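Local coordinates for putative leucoanthocyanidin reductase 1 (Vitis vinifera, PDB 3I6I), which probably catalyses the NADPH-dependent reduction of leucoanthocyanidin to a flavan-3-ol such as catechin in grapevine flavonoid biosynthesis, at residues S218-P223 against P290-V295; S224-N229 against R305-C310; V191-V196 against G280-F285; S30-R35 against E58-I63. All blocks are in the same frame, centred on the assembly; numbering follows the deposited sequence.

Contact 1 (S218-P223 against P290-V295); sequences SVHFRP and PEDVEV
Asp-292 OD1 accepts a hydrogen bond from His-220 NE2 at 2.9 Å. The oxygen lies in the plane of the imidazole, but the nitrogen approaches from above the carboxylate plane, and the two planes are 53° apart. The other oxygen, OD2, forms a salt bridge with Arg-126. The carboxylate therefore has a partner at each oxygen, which would favour its charged form. With CG beside the backbone N (chi1 -55°), the His-220 ring leans towards the neighbouring strand and its edge faces Asp-292.

Underneath, strands 218-220 and 292-294 pair in parallel. Val-293 bonds His-220 N through its O and Ser-218 O through its N. Ser-218 N also bonds Glu-291 O. Strand 155-158 lies on the other side of 217-220, so this is the middle and one edge of a three-stranded parallel sheet within the NADP-binding Rossmann-like fold of the NmrA family.

Glu-294 is the last bridged residue of its strand and the N-cap of helix 295-298. The last backbone bond comes one residue later, from Val-295 N to His-220 O. The bent chain of Glu-294 turns OE2 back to Arg-222 N, 2.9 Å away, which binds on the anti side and 27° out of the carboxylate plane. Glu-294 OE1 bonds Thr-296 OG1, while Arg-222 NH2 bonds Phe-285 O and its guanidinium makes a cation-pi contact with the Phe-285 ring.

The sheet face opposite His-220 and Asp-292 is apolar. There Val-219 CG2 meets Val-293 CG2 at 3.8 Å.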
loop_
_atom_site.group_PDB
_atom_site.type_symbol
_atom_site.label_atom_id
_atom_site.label_comp_id
_atom_site.label_asym_id
_atom_site.label_seq_id
_atom_site.Cartn_x
_atom_site.Cartn_y
_atom_site.Cartn_z
ATOM N N SER A 218 9.459 -4.731 -9.616
ATOM C CA SER A 218 8.096 -4.282 -9.243
ATOM C C SER A 218 7.203 -5.507 -9.104
ATOM O O SER A 218 7.139 -6.341 -10.056
ATOM C CB SER A 218 7.551 -3.333 -10.291
ATOM O OG SER A 218 8.301 -2.131 -10.323
ATOM N N VAL A 219 6.539 -5.634 -7.944
ATOM C CA VAL A 219 5.640 -6.748 -7.660
ATOM C C VAL A 219 4.187 -6.262 -7.762
ATOM O O VAL A 219 3.716 -5.412 -6.956
ATOM C CB VAL A 219 5.879 -7.347 -6.285
ATOM C CG1 VAL A 219 4.931 -8.507 -6.070
ATOM C CG2 VAL A 219 7.356 -7.797 -6.147
ATOM N N HIS A 220 3.470 -6.809 -8.726
ATOM C CA HIS A 220 2.098 -6.369 -9.047
ATOM C C HIS A 220 1.110 -7.361 -8.456
ATOM O O HIS A 220 1.293 -8.576 -8.579
ATOM C CB HIS A 220 1.908 -6.219 -10.547
ATOM C CG HIS A 220 2.918 -5.301 -11.182
ATOM N ND1 HIS A 220 2.758 -3.926 -11.186
ATOM C CD2 HIS A 220 4.120 -5.549 -11.749
ATOM C CE1 HIS A 220 3.816 -3.374 -11.768
ATOM N NE2 HIS A 220 4.645 -4.333 -12.148
ATOM N N PHE A 221 0.052 -6.857 -7.801
ATOM C CA PHE A 221 -0.951 -7.737 -7.244
ATOM C C PHE A 221 -2.150 -7.803 -8.185
ATOM O O PHE A 221 -2.976 -6.886 -8.192
ATOM C CB PHE A 221 -1.423 -7.307 -5.849
ATOM C CG PHE A 221 -0.429 -7.526 -4.720
ATOM C CD1 PHE A 221 0.894 -7.107 -4.819
ATOM C CD2 PHE A 221 -0.877 -8.041 -3.497
ATOM C CE1 PHE A 221 1.776 -7.311 -3.761
ATOM C CE2 PHE A 221 0.006 -8.204 -2.398
ATOM C CZ PHE A 221 1.339 -7.830 -2.556
ATOM N N ARG A 222 -2.285 -8.895 -8.923
ATOM C CA ARG A 222 -3.391 -9.043 -9.861
ATOM C C ARG A 222 -4.183 -10.320 -9.646
ATOM O O ARG A 222 -4.278 -11.163 -10.572
ATOM C CB ARG A 222 -2.891 -8.981 -11.285
ATOM C CG ARG A 222 -2.199 -7.704 -11.651
ATOM C CD ARG A 222 -2.034 -7.590 -13.138
ATOM N NE ARG A 222 -1.696 -6.232 -13.561
ATOM C CZ ARG A 222 -1.482 -5.860 -14.829
ATOM N NH1 ARG A 222 -1.458 -6.754 -15.809
ATOM N NH2 ARG A 222 -1.233 -4.591 -15.132
ATOM N N PRO A 223 -4.789 -10.465 -8.441
ATOM C CA PRO A 223 -5.632 -11.626 -8.218
ATOM C C PRO A 223 -6.857 -11.622 -9.155
ATOM O O PRO A 223 -7.732 -10.725 -9.087
ATOM C CB PRO A 223 -6.030 -11.490 -6.733
ATOM C CG PRO A 223 -6.032 -10.002 -6.500
ATOM C CD PRO A 223 -4.786 -9.587 -7.262
ATOM N N PRO A 290 10.807 -8.241 -17.993
ATOM C CA PRO A 290 11.788 -8.790 -17.061
ATOM C C PRO A 290 11.928 -8.068 -15.724
ATOM O O PRO A 290 12.513 -8.632 -14.829
ATOM C CB PRO A 290 13.099 -8.726 -17.843
ATOM C CG PRO A 290 12.935 -7.640 -18.785
ATOM C CD PRO A 290 11.453 -7.521 -19.102
ATOM N N GLU A 291 11.390 -6.853 -15.574
ATOM C CA GLU A 291 11.473 -6.154 -14.304
ATOM C C GLU A 291 10.180 -6.185 -13.501
ATOM O O GLU A 291 10.090 -5.562 -12.456
ATOM C CB GLU A 291 11.934 -4.698 -14.569
ATOM C CG GLU A 291 13.296 -4.615 -15.272
ATOM C CD GLU A 291 13.957 -3.248 -15.133
ATOM O OE1 GLU A 291 14.222 -2.818 -13.990
ATOM O OE2 GLU A 291 14.222 -2.599 -16.167
ATOM N N ASP A 292 9.152 -6.878 -14.016
ATOM C CA ASP A 292 7.819 -6.925 -13.381
ATOM C C ASP A 292 7.492 -8.379 -13.036
ATOM O O ASP A 292 7.750 -9.262 -13.850
ATOM C CB ASP A 292 6.751 -6.379 -14.321
ATOM C CG ASP A 292 7.010 -4.963 -14.723
ATOM O OD1 ASP A 292 6.945 -4.102 -13.833
ATOM O OD2 ASP A 292 7.249 -4.732 -15.931
ATOM N N VAL A 293 6.983 -8.632 -11.834
ATOM C CA VAL A 293 6.485 -9.963 -11.476
ATOM C C VAL A 293 5.076 -9.807 -10.907
ATOM O O VAL A 293 4.689 -8.701 -10.478
ATOM C CB VAL A 293 7.413 -10.751 -10.500
ATOM C CG1 VAL A 293 8.724 -11.210 -11.213
ATOM C CG2 VAL A 293 7.782 -9.944 -9.240
ATOM N N GLU A 294 4.323 -10.909 -10.888
ATOM C CA GLU A 294 2.930 -10.840 -10.373
ATOM C C GLU A 294 2.737 -11.831 -9.224
ATOM O O GLU A 294 3.143 -12.988 -9.307
ATOM C CB GLU A 294 1.975 -11.084 -11.520
ATOM C CG GLU A 294 0.540 -10.676 -11.239
ATOM C CD GLU A 294 -0.236 -11.724 -10.436
ATOM O OE1 GLU A 294 -0.218 -12.928 -10.804
ATOM O OE2 GLU A 294 -0.827 -11.349 -9.407
ATOM N N VAL A 295 2.123 -11.359 -8.152
ATOM C CA VAL A 295 1.978 -12.128 -6.925
ATOM C C VAL A 295 1.386 -13.519 -7.053
ATOM O O VAL A 295 1.911 -14.470 -6.470
ATOM C CB VAL A 295 1.154 -11.340 -5.875
ATOM C CG1 VAL A 295 1.096 -12.133 -4.538
ATOM C CG2 VAL A 295 1.742 -10.043 -5.689
HETATM O O HOH W 1 10.550 -2.302 -11.829
#

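Contact 2 (S224-N229 against R305-C310); sequences SCNCLN and RTVEEC
Asn-226 ND2 donates to Arg-305 O at 2.8 Å. The bond is nearly straight (174°), and it lies in both the carbonyl plane and the side-chain amide plane. Asn-226 OD1 lies 3.4 Å from Thr-306 CA. Val-307 CG2 sits 4.0 Å from Asn-226 CG and, in one of two leucine conformers, close to Leu-228 CD1. Its side chain runs past both in the opposite direction. A water adds a polar link, donating to Cys-225 O and accepting from Val-307 N.

These contacts fasten the start of helix 307-315 to edge strand 227-228 of the small mixed sheet and to the residue before it. Thr-306 is the N-cap of that helix. Its OG1 lies between the backbone N and the carbonyl carbon (chi1 72°), where it accepts from Glu-309 N at 3.1 Å.

Further out, Asn-226 ND2 also donates to Phe-195 O in the adjacent strand, so both carbonyls fix the rotation of the amide. A leucine in place of Asn-226 would probably leave Arg-305 O and Phe-195 O without this shared donor and loosen the helix start from the strand. Arg-305 N is held by Asp-200, and its guanidinium bonds Thr-199 OG1. Leu-233 of helix 230-241 also touches Val-307.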
loop_
_atom_site.group_PDB
_atom_site.type_symbol
_atom_site.label_atom_id
_atom_site.label_comp_id
_atom_site.label_asym_id
_atom_site.label_seq_id
_atom_site.Cartn_x
_atom_site.Cartn_y
_atom_site.Cartn_z
ATOM N N SER A 224 -6.913 -12.602 -10.046
ATOM C CA SER A 224 -7.923 -12.617 -11.093
ATOM C C SER A 224 -9.375 -12.613 -10.548
ATOM O O SER A 224 -10.264 -12.059 -11.170
ATOM C CB SER A 224 -7.702 -13.796 -12.069
ATOM O OG SER A 224 -7.873 -15.043 -11.394
ATOM N N CYS A 225 -9.612 -13.220 -9.391
ATOM C CA CYS A 225 -10.981 -13.315 -8.880
ATOM C C CYS A 225 -11.442 -12.017 -8.216
ATOM O O CYS A 225 -12.639 -11.856 -7.879
ATOM C CB CYS A 225 -11.108 -14.431 -7.892
ATOM S SG CYS A 225 -10.874 -16.085 -8.629
ATOM N N ASN A 226 -10.511 -11.100 -8.010
ATOM C CA ASN A 226 -10.803 -9.816 -7.375
ATOM C C ASN A 226 -10.610 -8.666 -8.376
ATOM O O ASN A 226 -10.420 -7.510 -7.977
ATOM C CB ASN A 226 -9.912 -9.599 -6.142
ATOM C CG ASN A 226 -10.214 -10.537 -4.978
ATOM O OD1 ASN A 226 -10.967 -11.513 -5.079
ATOM N ND2 ASN A 226 -9.539 -10.282 -3.874
ATOM N N CYS A 227 -10.659 -8.984 -9.666
ATOM C CA CYS A 227 -10.557 -7.988 -10.747
ATOM C C CYS A 227 -12.011 -7.604 -11.077
ATOM O O CYS A 227 -12.719 -8.304 -11.814
ATOM C CB CYS A 227 -9.867 -8.586 -11.956
ATOM S SG CYS A 227 -9.552 -7.372 -13.277
ATOM N N LEU A 228 -12.466 -6.531 -10.470
ATOM C CA LEU A 228 -13.859 -6.098 -10.627
ATOM C C LEU A 228 -13.934 -4.634 -11.029
ATOM O O LEU A 228 -13.062 -3.831 -10.678
ATOM C CB LEU A 228 -14.628 -6.277 -9.309
ATOM C CG LEU A 228 -14.686 -7.682 -8.720
ATOM C CD1 LEU A 228 -13.526 -7.856 -7.783
ATOM C CD2 LEU A 228 -15.994 -7.880 -7.971
ATOM N N ASN A 229 -14.966 -4.295 -11.791
ATOM C CA ASN A 229 -15.316 -2.892 -12.051
ATOM C C ASN A 229 -16.297 -2.429 -10.952
ATOM O O ASN A 229 -16.731 -3.229 -10.087
ATOM C CB ASN A 229 -15.828 -2.685 -13.480
ATOM C CG ASN A 229 -17.075 -3.467 -13.796
ATOM O OD1 ASN A 229 -18.045 -3.498 -13.015
ATOM N ND2 ASN A 229 -17.103 -4.037 -14.984
ATOM N N ARG A 305 -7.940 -13.836 -0.358
ATOM C CA ARG A 305 -9.303 -13.594 0.132
ATOM C C ARG A 305 -10.121 -12.860 -0.949
ATOM O O ARG A 305 -9.654 -11.900 -1.561
ATOM C CB ARG A 305 -9.222 -12.716 1.395
ATOM C CG ARG A 305 -8.540 -13.420 2.554
ATOM C CD ARG A 305 -8.468 -12.537 3.770
ATOM N NE ARG A 305 -9.784 -12.400 4.388
ATOM C CZ ARG A 305 -10.092 -11.504 5.322
ATOM N NH1 ARG A 305 -9.184 -10.635 5.785
ATOM N NH2 ARG A 305 -11.326 -11.474 5.789
ATOM N N THR A 306 -11.343 -13.316 -1.186
ATOM C CA THR A 306 -12.198 -12.672 -2.139
ATOM C C THR A 306 -12.863 -11.432 -1.513
ATOM O O THR A 306 -13.008 -11.301 -0.272
ATOM C CB THR A 306 -13.291 -13.641 -2.609
ATOM O OG1 THR A 306 -14.243 -13.836 -1.555
ATOM C CG2 THR A 306 -12.684 -14.993 -2.990
ATOM N N VAL A 307 -13.371 -10.592 -2.393
ATOM C CA VAL A 307 -14.101 -9.373 -1.999
ATOM C C VAL A 307 -15.375 -9.721 -1.252
ATOM O O VAL A 307 -15.726 -9.094 -0.238
ATOM C CB VAL A 307 -14.417 -8.494 -3.210
ATOM C CG1 VAL A 307 -15.263 -7.269 -2.782
ATOM C CG2 VAL A 307 -13.141 -8.057 -3.948
ATOM N N GLU A 308 -16.073 -10.748 -1.733
ATOM C CA GLU A 308 -17.230 -11.289 -1.021
ATOM C C GLU A 308 -16.908 -11.583 0.433
ATOM O O GLU A 308 -17.658 -11.151 1.300
ATOM C CB GLU A 308 -17.790 -12.529 -1.701
ATOM C CG GLU A 308 -18.846 -12.231 -2.740
ATOM N N GLU A 309 -15.803 -12.278 0.683
ATOM C CA GLU A 309 -15.383 -12.585 2.043
ATOM C C GLU A 309 -15.135 -11.289 2.807
ATOM O O GLU A 309 -15.631 -11.111 3.919
ATOM C CB GLU A 309 -14.118 -13.444 2.034
ATOM C CG GLU A 309 -14.319 -14.841 1.471
ATOM N N CYS A 310 -14.370 -10.384 2.202
ATOM C CA CYS A 310 -14.076 -9.084 2.835
ATOM C C CYS A 310 -15.334 -8.295 3.200
ATOM O O CYS A 310 -15.439 -7.755 4.307
ATOM C CB CYS A 310 -13.240 -8.188 1.928
ATOM S SG CYS A 310 -11.623 -8.798 1.659
HETATM O O HOH W 2 -13.970 -11.358 -5.318
#

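Contact 3 (V191-V196 against G280-F285); sequences VKAYFV and GCQVNF
Gln-282 reaches from the loop after helix 266-277 to the backbone of strand 193-196, the middle strand of a small mixed sheet in the NmrA-type fold, beside the NADPH site. Its side chain leaves the backbone towards the strand at CB. CG then stands beside the backbone N (chi1 -60°), and the chain is extended from there on, which carries the amide to the strand. CD comes within 4.0 Å of Ala-193 CB. At the tip, the amide end of Gln-282 lies against Ala-193 CB and beside Tyr-194 N. The side chain also touches Asn-160, which binds the cofactor. An alanine here has no amide, and would probably leave Tyr-194 N without its neighbour and a gap between Ala-193 and Asn-160.

The backbone of Gln-282 joins the strand segment through a water, which accepts from Gln-282 N at 3.1 Å and donates to Lys-192 O at 2.8 Å. Next along the loop, Val-283 CG1 packs near the same carbonyl and lies 3.7 Å from Tyr-194 CE1. Its side chain passes the tyrosine at a slant. Lys-192 adds its CB to this methyl, while its NZ leads away to Glu-232 and Cys-227 O.

Gly-280 follows the helix with positive phi (73°), which favours glycine, and Val-283 N bonds back to Gly-280 O. Val-191 rests against the glycine, with 3.6 Å between Val-191 CG1 and Gly-280 CA.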
loop_
_atom_site.group_PDB
_atom_site.type_symbol
_atom_site.label_atom_id
_atom_site.label_comp_id
_atom_site.label_asym_id
_atom_site.label_seq_id
_atom_site.Cartn_x
_atom_site.Cartn_y
_atom_site.Cartn_z
ATOM N N VAL A 191 -14.778 -0.046 -15.792
ATOM C CA VAL A 191 -13.305 -0.013 -15.749
ATOM C C VAL A 191 -12.851 -0.881 -14.574
ATOM O O VAL A 191 -13.227 -0.675 -13.412
ATOM C CB VAL A 191 -12.750 1.390 -15.667
ATOM C CG1 VAL A 191 -11.184 1.353 -15.578
ATOM C CG2 VAL A 191 -13.182 2.200 -16.865
ATOM N N LYS A 192 -12.057 -1.899 -14.903
ATOM C CA LYS A 192 -11.546 -2.841 -13.921
ATOM C C LYS A 192 -10.475 -2.306 -12.957
ATOM O O LYS A 192 -9.661 -1.477 -13.334
ATOM C CB LYS A 192 -10.943 -4.047 -14.653
ATOM C CG LYS A 192 -11.975 -4.890 -15.425
ATOM C CD LYS A 192 -12.806 -5.759 -14.549
ATOM C CE LYS A 192 -13.582 -6.824 -15.331
ATOM N NZ LYS A 192 -14.264 -7.819 -14.421
ATOM N N ALA A 193 -10.523 -2.781 -11.718
ATOM C CA ALA A 193 -9.470 -2.535 -10.722
ATOM C C ALA A 193 -9.242 -3.835 -9.969
ATOM O O ALA A 193 -10.070 -4.742 -10.042
ATOM C CB ALA A 193 -9.879 -1.426 -9.779
ATOM N N TYR A 194 -8.111 -3.956 -9.268
ATOM C CA TYR A 194 -7.842 -5.101 -8.411
ATOM C C TYR A 194 -7.986 -4.716 -6.957
ATOM O O TYR A 194 -7.407 -3.754 -6.498
ATOM C CB TYR A 194 -6.432 -5.660 -8.644
ATOM C CG TYR A 194 -6.224 -6.288 -9.999
ATOM C CD1 TYR A 194 -5.651 -5.572 -11.037
ATOM C CD2 TYR A 194 -6.605 -7.602 -10.237
ATOM C CE1 TYR A 194 -5.467 -6.153 -12.289
ATOM C CE2 TYR A 194 -6.392 -8.190 -11.456
ATOM C CZ TYR A 194 -5.840 -7.459 -12.479
ATOM O OH TYR A 194 -5.704 -8.117 -13.666
ATOM N N PHE A 195 -8.774 -5.488 -6.232
ATOM C CA PHE A 195 -9.033 -5.258 -4.798
ATOM C C PHE A 195 -8.419 -6.367 -3.973
ATOM O O PHE A 195 -8.565 -7.559 -4.271
ATOM C CB PHE A 195 -10.545 -5.176 -4.531
ATOM C CG PHE A 195 -11.218 -4.090 -5.294
ATOM C CD1 PHE A 195 -11.302 -2.812 -4.783
ATOM C CD2 PHE A 195 -11.703 -4.320 -6.584
ATOM C CE1 PHE A 195 -11.908 -1.792 -5.493
ATOM C CE2 PHE A 195 -12.306 -3.296 -7.313
ATOM C CZ PHE A 195 -12.420 -2.019 -6.753
ATOM N N VAL A 196 -7.689 -5.964 -2.949
ATOM C CA VAL A 196 -6.896 -6.894 -2.154
ATOM C C VAL A 196 -7.168 -6.667 -0.683
ATOM O O VAL A 196 -7.125 -5.511 -0.168
ATOM C CB VAL A 196 -5.404 -6.673 -2.430
ATOM C CG1 VAL A 196 -4.560 -7.721 -1.671
ATOM C CG2 VAL A 196 -5.119 -6.715 -3.933
ATOM N N GLY A 280 -8.153 3.570 -16.200
ATOM C CA GLY A 280 -7.767 2.165 -16.201
ATOM C C GLY A 280 -6.330 1.935 -15.812
ATOM O O GLY A 280 -5.712 0.978 -16.317
ATOM N N CYS A 281 -5.784 2.784 -14.916
ATOM C CA CYS A 281 -4.320 2.744 -14.617
ATOM C C CYS A 281 -3.795 1.409 -14.033
ATOM O O CYS A 281 -2.605 1.101 -14.152
ATOM C CB CYS A 281 -3.923 3.937 -13.717
ATOM S SG CYS A 281 -4.409 3.774 -12.024
ATOM N N GLN A 282 -4.646 0.630 -13.376
ATOM C CA GLN A 282 -4.215 -0.630 -12.746
ATOM C C GLN A 282 -4.133 -1.776 -13.748
ATOM O O GLN A 282 -3.462 -2.793 -13.491
ATOM C CB GLN A 282 -5.151 -1.048 -11.632
ATOM C CG GLN A 282 -5.249 -0.033 -10.519
ATOM C CD GLN A 282 -5.976 -0.507 -9.256
ATOM O OE1 GLN A 282 -6.054 0.247 -8.250
ATOM N NE2 GLN A 282 -6.488 -1.696 -9.277
ATOM N N VAL A 283 -4.882 -1.669 -14.839
ATOM C CA VAL A 283 -5.036 -2.809 -15.758
ATOM C C VAL A 283 -4.487 -2.604 -17.173
ATOM O O VAL A 283 -4.522 -3.531 -17.967
ATOM C CB VAL A 283 -6.506 -3.213 -15.874
ATOM C CG1 VAL A 283 -7.048 -3.671 -14.499
ATOM C CG2 VAL A 283 -7.334 -2.038 -16.443
ATOM N N ASN A 284 -3.994 -1.415 -17.504
ATOM C CA ASN A 284 -3.689 -1.068 -18.867
ATOM C C ASN A 284 -2.264 -1.332 -19.350
ATOM O O ASN A 284 -1.849 -0.773 -20.356
ATOM C CB ASN A 284 -4.090 0.381 -19.147
ATOM C CG ASN A 284 -3.237 1.358 -18.436
ATOM O OD1 ASN A 284 -2.303 0.978 -17.721
ATOM N ND2 ASN A 284 -3.536 2.638 -18.613
ATOM N N PHE A 285 -1.517 -2.151 -18.624
ATOM C CA PHE A 285 -0.166 -2.514 -19.001
ATOM C C PHE A 285 0.083 -3.990 -18.757
ATOM O O PHE A 285 -0.528 -4.607 -17.889
ATOM C CB PHE A 285 0.904 -1.704 -18.222
ATOM C CG PHE A 285 0.848 -1.856 -16.702
ATOM C CD1 PHE A 285 -0.072 -1.118 -15.929
ATOM C CD2 PHE A 285 1.701 -2.714 -16.034
ATOM C CE1 PHE A 285 -0.110 -1.268 -14.545
ATOM C CE2 PHE A 285 1.674 -2.850 -14.649
ATOM C CZ PHE A 285 0.771 -2.112 -13.902
HETATM O O HOH W 3 -7.755 0.615 -13.297
#

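Contact 4 (S30-R35 against E58-I63); sequences SLDAHR and EDKGAI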
loop_
_atom_site.group_PDB
_atom_site.type_symbol
_atom_site.label_atom_id
_atom_site.label_comp_id
_atom_site.label_asym_id
_atom_site.label_seq_id
_atom_site.Cartn_x
_atom_site.Cartn_y
_atom_site.Cartn_z
ATOM N N SER A 30 4.655 -9.860 9.196
ATOM C CA SER A 30 6.063 -10.123 9.524
ATOM C C SER A 30 6.183 -10.963 10.818
ATOM O O SER A 30 6.876 -11.981 10.855
ATOM C CB SER A 30 6.854 -8.820 9.598
ATOM O OG SER A 30 8.247 -9.084 9.716
ATOM N N LEU A 31 5.462 -10.580 11.867
ATOM C CA LEU A 31 5.491 -11.335 13.127
ATOM C C LEU A 31 4.866 -12.732 13.019
ATOM O O LEU A 31 5.406 -13.692 13.547
ATOM C CB LEU A 31 4.832 -10.513 14.230
ATOM C CG LEU A 31 5.678 -9.288 14.605
ATOM C CD1 LEU A 31 4.804 -8.168 15.154
ATOM C CD2 LEU A 31 6.751 -9.698 15.628
ATOM N N ASP A 32 3.746 -12.841 12.299
ATOM C CA ASP A 32 3.089 -14.124 12.026
ATOM C C ASP A 32 3.945 -15.076 11.165
ATOM O O ASP A 32 3.780 -16.307 11.250
ATOM C CB ASP A 32 1.728 -13.901 11.350
ATOM C CG ASP A 32 0.677 -13.319 12.302
ATOM O OD1 ASP A 32 0.966 -13.155 13.505
ATOM O OD2 ASP A 32 -0.442 -13.020 11.840
ATOM N N ALA A 33 4.864 -14.512 10.381
ATOM C CA ALA A 33 5.828 -15.295 9.582
ATOM C C ALA A 33 7.034 -15.718 10.396
ATOM O O ALA A 33 7.948 -16.325 9.856
ATOM C CB ALA A 33 6.273 -14.507 8.322
ATOM N N HIS A 34 7.033 -15.390 11.694
ATOM C CA HIS A 34 8.119 -15.735 12.609
ATOM C C HIS A 34 9.452 -15.033 12.229
ATOM O O HIS A 34 10.541 -15.534 12.540
ATOM C CB HIS A 34 8.291 -17.267 12.711
ATOM C CG HIS A 34 7.034 -18.046 12.435
ATOM N ND1 HIS A 34 5.917 -17.978 13.243
ATOM C CD2 HIS A 34 6.721 -18.908 11.436
ATOM C CE1 HIS A 34 4.976 -18.769 12.756
ATOM N NE2 HIS A 34 5.439 -19.345 11.660
ATOM N N ARG A 35 9.359 -13.888 11.560
ATOM C CA ARG A 35 10.538 -13.079 11.192
ATOM C C ARG A 35 10.922 -12.141 12.354
ATOM O O ARG A 35 10.044 -11.520 12.961
ATOM C CB ARG A 35 10.230 -12.218 9.982
ATOM C CG ARG A 35 9.994 -12.962 8.655
ATOM C CD ARG A 35 9.761 -11.951 7.518
ATOM N NE ARG A 35 9.479 -12.544 6.195
ATOM C CZ ARG A 35 10.404 -13.028 5.360
ATOM N NH1 ARG A 35 11.704 -13.039 5.700
ATOM N NH2 ARG A 35 10.039 -13.499 4.171
ATOM N N GLU A 58 4.128 -5.884 20.286
ATOM C CA GLU A 58 5.064 -6.339 21.325
ATOM C C GLU A 58 4.664 -7.727 21.859
ATOM O O GLU A 58 5.524 -8.583 22.077
ATOM C CB GLU A 58 5.148 -5.324 22.485
ATOM C CG GLU A 58 5.981 -4.076 22.173
ATOM C CD GLU A 58 6.158 -3.161 23.392
ATOM O OE1 GLU A 58 5.154 -2.554 23.837
ATOM O OE2 GLU A 58 7.299 -3.057 23.910
ATOM N N ASP A 59 3.364 -7.946 22.028
ATOM C CA ASP A 59 2.846 -9.257 22.467
ATOM C C ASP A 59 3.150 -10.368 21.436
ATOM O O ASP A 59 3.268 -11.542 21.809
ATOM C CB ASP A 59 1.330 -9.193 22.746
ATOM C CG ASP A 59 0.986 -8.484 24.069
ATOM O OD1 ASP A 59 1.899 -8.163 24.863
ATOM O OD2 ASP A 59 -0.216 -8.232 24.308
ATOM N N LYS A 60 3.272 -9.985 20.157
ATOM C CA LYS A 60 3.675 -10.901 19.078
ATOM C C LYS A 60 5.207 -11.019 18.957
ATOM O O LYS A 60 5.712 -11.815 18.169
ATOM C CB LYS A 60 3.068 -10.462 17.740
ATOM C CG LYS A 60 1.535 -10.536 17.697
ATOM C CD LYS A 60 0.993 -10.533 16.262
ATOM C CE LYS A 60 -0.436 -9.979 16.198
ATOM N NZ LYS A 60 -1.424 -10.948 15.612
ATOM N N GLY A 61 5.948 -10.235 19.740
ATOM C CA GLY A 61 7.407 -10.386 19.809
ATOM C C GLY A 61 8.189 -9.281 19.125
ATOM O O GLY A 61 9.402 -9.389 18.966
ATOM N N ALA A 62 7.501 -8.209 18.762
ATOM C CA ALA A 62 8.142 -7.046 18.124
ATOM C C ALA A 62 9.102 -6.360 19.084
ATOM O O ALA A 62 8.840 -6.315 20.283
ATOM C CB ALA A 62 7.074 -6.041 17.645
ATOM N N ILE A 63 10.210 -5.841 18.558
ATOM C CA ILE A 63 11.161 -5.073 19.371
ATOM C C ILE A 63 10.983 -3.623 18.966
ATOM O O ILE A 63 11.172 -3.268 17.796
ATOM C CB ILE A 63 12.597 -5.516 19.109
ATOM C CG1 ILE A 63 12.762 -6.978 19.545
ATOM C CG2 ILE A 63 13.593 -4.588 19.844
ATOM C CD1 ILE A 63 14.000 -7.632 18.998
#
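The apolar part of the contact is carried by Leu-31, which points from the last turn of helix 21-32 towards the chain leaving helix 48-59. Its two methyls take different partners. Leu-31 CD1 packs 3.9 Å from Lys-60 CB and 4.0 Å from Ala-62 CB. Leu-31 CD2 lies against the backbone, 3.5 Å from Lys-60 O and also 3.5 Å from Ala-62 N. The fork of the leucine spans the turn from Lys-60 to Ala-62.

The charged part is weak. Asp-32 OD1 and Lys-60 NZ form a long salt bridge of 3.9 Å. The lysine CD is about as near to the same oxygen, and the lysine chain crosses the carboxylate at a slant. Both residues are exposed, and solvent would probably weaken the attraction.

Backbone bonds shape both helix ends. Each closes with a Schellman motif, at His-34 and at Gly-61, both with positive phi. His-34 N bonds Leu-31 O at 3.0 Å, and Arg-35 N bonds Ser-30 O at 3.2 Å. Gly-61 N bonds Glu-58 O at 2.9 Å. At Gly-61 a side chain would be jammed against the preceding carbonyl oxygen.

Leu-57 of helix 48-59 touches both Leu-31 and Ala-62. Thr-37 and Ile-39 of strand 37-41 meet Leu-31 and Ala-62 respectively. The two helix ends thus meet beside edge strand 63-66 and its neighbour 37-41 in the five-stranded parallel Rossmann sheet.

Contact 4 comes first along the chain and is complete before the others begin. It lies at the ends of helices 21-32 and 48-59, which flank the five-stranded Rossmann sheet. Its centre is about 33 Å from that of contact 3, on the opposite side of the chain's centre. The segments of contacts 1, 2 and 3 alternate in sequence, and their centres are about 12 to 18 Å apart. Contacts 2 and 3 share the mixed sheet through neighbouring strands 227-228 and 193-196. Contact 1 belongs to the three-stranded parallel sheet and touches contact 3 through Arg-222. Segments 191-196, 218-223 and 224-229 are each tied to later parts of the chain, contacts 1 and 3 closer to the NADPH than contact 2.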